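Local atomic coordinates of suppressor protein MPT5 (Saccharomyces cerevisiae, PDB entry 5BZ1), a protein that binds recognition elements in the 3'-UTRs of target mRNAs through its Pumilio-homology domain and so regulates their expression after transcription. Residues L56-F61 with F90-N95. Sequence-based numbering, arbitrary orientation.
Sequences LILDPF and FQISIN. With nucleotides of chain B.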
loop_
_atom_site.group_PDB
_atom_site.type_symbol
_atom_site.label_atom_id
_atom_site.label_comp_id
_atom_site.label_asym_id
_atom_site.label_seq_id
_atom_site.Cartn_x
_atom_site.Cartn_y
_atom_site.Cartn_z
ATOM N N LEU A 56 -24.235 -16.775 13.030
ATOM C CA LEU A 56 -24.758 -16.445 11.708
ATOM C C LEU A 56 -23.719 -15.745 10.826
ATOM O O LEU A 56 -23.601 -16.040 9.635
ATOM C CB LEU A 56 -26.013 -15.581 11.841
ATOM C CG LEU A 56 -27.175 -16.261 12.562
ATOM C CD1 LEU A 56 -28.381 -15.341 12.653
ATOM C CD2 LEU A 56 -27.546 -17.556 11.861
ATOM N N ILE A 57 -22.968 -14.823 11.423
ATOM C CA ILE A 57 -21.902 -14.103 10.729
ATOM C C ILE A 57 -20.891 -15.068 10.105
ATOM O O ILE A 57 -20.338 -14.802 9.033
ATOM C CB ILE A 57 -21.206 -13.114 11.696
ATOM C CG1 ILE A 57 -22.023 -11.827 11.806
ATOM C CG2 ILE A 57 -19.782 -12.794 11.253
ATOM C CD1 ILE A 57 -21.607 -10.925 12.954
ATOM N N LEU A 58 -20.683 -16.203 10.766
ATOM C CA LEU A 58 -19.727 -17.203 10.307
ATOM C C LEU A 58 -20.361 -18.288 9.430
ATOM O O LEU A 58 -19.665 -19.184 8.947
ATOM C CB LEU A 58 -19.039 -17.848 11.512
ATOM C CG LEU A 58 -18.351 -16.878 12.472
ATOM C CD1 LEU A 58 -17.818 -17.610 13.689
ATOM C CD2 LEU A 58 -17.223 -16.149 11.766
ATOM N N ASP A 59 -21.672 -18.201 9.218
ATOM C CA ASP A 59 -22.410 -19.267 8.546
ATOM C C ASP A 59 -22.423 -19.088 7.028
ATOM O O ASP A 59 -22.546 -17.965 6.536
ATOM C CB ASP A 59 -23.841 -19.327 9.081
ATOM C CG ASP A 59 -24.583 -20.566 8.629
ATOM O OD1 ASP A 59 -24.436 -21.619 9.288
ATOM O OD2 ASP A 59 -25.306 -20.489 7.612
ATOM N N PRO A 60 -22.285 -20.202 6.285
ATOM C CA PRO A 60 -22.271 -20.198 4.815
ATOM C C PRO A 60 -23.491 -19.512 4.207
ATOM O O PRO A 60 -23.378 -18.930 3.126
ATOM C CB PRO A 60 -22.293 -21.687 4.466
ATOM C CG PRO A 60 -21.622 -22.349 5.621
ATOM C CD PRO A 60 -22.022 -21.547 6.834
ATOM N N PHE A 61 -24.634 -19.590 4.885
ATOM C CA PHE A 61 -25.855 -18.963 4.400
ATOM C C PHE A 61 -26.284 -17.809 5.306
ATOM O O PHE A 61 -26.803 -16.799 4.828
ATOM C CB PHE A 61 -26.969 -20.007 4.255
ATOM C CG PHE A 61 -26.601 -21.154 3.355
ATOM C CD1 PHE A 61 -26.406 -20.947 1.993
ATOM C CD2 PHE A 61 -26.438 -22.436 3.866
ATOM C CE1 PHE A 61 -26.054 -21.997 1.158
ATOM C CE2 PHE A 61 -26.089 -23.492 3.036
ATOM C CZ PHE A 61 -25.898 -23.272 1.681
ATOM N N PHE A 90 -11.324 -10.606 15.323
ATOM C CA PHE A 90 -10.226 -11.400 14.772
ATOM C C PHE A 90 -10.737 -12.705 14.179
ATOM O O PHE A 90 -10.406 -13.055 13.046
ATOM C CB PHE A 90 -9.150 -11.708 15.821
ATOM C CG PHE A 90 -8.050 -12.605 15.304
ATOM C CD1 PHE A 90 -7.053 -12.094 14.483
ATOM C CD2 PHE A 90 -8.018 -13.958 15.629
ATOM C CE1 PHE A 90 -6.039 -12.913 13.995
ATOM C CE2 PHE A 90 -7.009 -14.785 15.145
ATOM C CZ PHE A 90 -6.016 -14.260 14.327
ATOM N N GLN A 91 -11.530 -13.428 14.963
ATOM C CA GLN A 91 -12.111 -14.695 14.528
ATOM C C GLN A 91 -12.971 -14.506 13.283
ATOM O O GLN A 91 -12.951 -15.322 12.358
ATOM C CB GLN A 91 -12.959 -15.290 15.653
ATOM C CG GLN A 91 -13.819 -16.472 15.227
ATOM C CD GLN A 91 -14.758 -16.918 16.323
ATOM O OE1 GLN A 91 -14.903 -16.240 17.339
ATOM N NE2 GLN A 91 -15.398 -18.064 16.127
ATOM N N ILE A 92 -13.725 -13.414 13.269
ATOM C CA ILE A 92 -14.596 -13.103 12.151
ATOM C C ILE A 92 -13.802 -12.754 10.887
ATOM O O ILE A 92 -14.128 -13.221 9.797
ATOM C CB ILE A 92 -15.544 -11.950 12.515
ATOM C CG1 ILE A 92 -16.511 -12.390 13.621
ATOM C CG2 ILE A 92 -16.317 -11.485 11.297
ATOM C CD1 ILE A 92 -17.310 -11.251 14.241
ATOM N N SER A 93 -12.759 -11.943 11.041
ATOM C CA SER A 93 -11.989 -11.448 9.902
ATOM C C SER A 93 -11.218 -12.538 9.145
ATOM O O SER A 93 -11.056 -12.454 7.928
ATOM C CB SER A 93 -11.036 -10.338 10.352
ATOM O OG SER A 93 -11.747 -9.290 10.983
ATOM N N ILE A 94 -10.741 -13.551 9.864
ATOM C CA ILE A 94 -10.011 -14.650 9.236
ATOM C C ILE A 94 -10.958 -15.683 8.627
ATOM O O ILE A 94 -10.524 -16.605 7.936
ATOM C CB ILE A 94 -9.092 -15.378 10.228
ATOM C CG1 ILE A 94 -9.915 -16.060 11.324
ATOM C CG2 ILE A 94 -8.068 -14.419 10.827
ATOM C CD1 ILE A 94 -9.070 -16.816 12.333
ATOM N N ASN A 95 -12.251 -15.536 8.901
ATOM C CA ASN A 95 -13.246 -16.482 8.401
ATOM C C ASN A 95 -13.698 -16.114 6.990
ATOM O O ASN A 95 -13.915 -14.936 6.693
ATOM C CB ASN A 95 -14.450 -16.527 9.340
ATOM C CG ASN A 95 -15.369 -17.699 9.053
ATOM O OD1 ASN A 95 -16.359 -17.568 8.333
ATOM N ND2 ASN A 95 -15.044 -18.855 9.618
ATOM P P A B 10 -21.044 -19.473 -4.311
ATOM O OP1 A B 10 -20.868 -20.690 -5.141
ATOM O OP2 A B 10 -21.142 -18.144 -4.964
ATOM O "O5'" A B 10 -22.340 -19.696 -3.414
ATOM C "C5'" A B 10 -22.337 -20.653 -2.360
ATOM C "C4'" A B 10 -23.731 -21.074 -1.974
ATOM O "O4'" A B 10 -24.437 -19.939 -1.397
ATOM C "C3'" A B 10 -24.604 -21.582 -3.121
ATOM O "O3'" A B 10 -25.453 -22.623 -2.639
ATOM C "C2'" A B 10 -25.451 -20.360 -3.465
ATOM O "O2'" A B 10 -26.679 -20.652 -4.099
ATOM C "C1'" A B 10 -25.656 -19.744 -2.086
ATOM N N9 A B 10 -25.980 -18.312 -2.096
ATOM C C8 A B 10 -25.493 -17.322 -2.913
ATOM N N7 A B 10 -26.000 -16.141 -2.661
ATOM C C5 A B 10 -26.884 -16.361 -1.611
ATOM C C6 A B 10 -27.740 -15.509 -0.880
ATOM N N6 A B 10 -27.854 -14.197 -1.101
ATOM N N1 A B 10 -28.487 -16.063 0.103
ATOM C C2 A B 10 -28.378 -17.377 0.335
ATOM N N3 A B 10 -27.612 -18.276 -0.281
ATOM C C4 A B 10 -26.882 -17.698 -1.255
HETATM O O HOH W 1 -17.377 -20.758 9.285
#
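Successive Pumilio repeats of the PUF scaffold meet here, where Ile57, the last residue of helix 53-57 in repeat 2, and Leu58 just after it touch Ile92, Asn95 and Gln91 of repeat 3. Leu58 reaches across with both methyls. Its CD2 lies 3.6 Å from Asn95 CG, which stands anti to the backbone N (chi1 -167°), and packs against the backbone of Ile92, while CD1 approaches Gln91 NE2 at 3.5 Å, the extended glutamine chain passing nearly at a right angle. Deeper in, the branch methyls of two isoleucines meet, Ile57 CG2 to Ile92 CG2 at 3.7 Å. No direct hydrogen bond joins the segments; a water bridges them instead, donating to Leu58 O (2.8 Å) and accepting from Asn95 ND2 (3.0 Å). Asn95 OD1 caps helix 98-107, accepting from Tyr97 N and Gly98 N. Asp59 plays the matching part before helix 62-69: its OD2 accepts from Gly62 N and from Phe61 N (2.9 Å), the latter 39° out of the carboxylate plane. Phe61 CE1 lies 3.7 Å from O4' of A10 of chain B, the bound RNA. Behind the apolar contact, Ile92 packs on Leu54 of helix 53-57 and Leu102 of helix 98-107, whose Ser101 OG hydrogen-bonds Ile57 O.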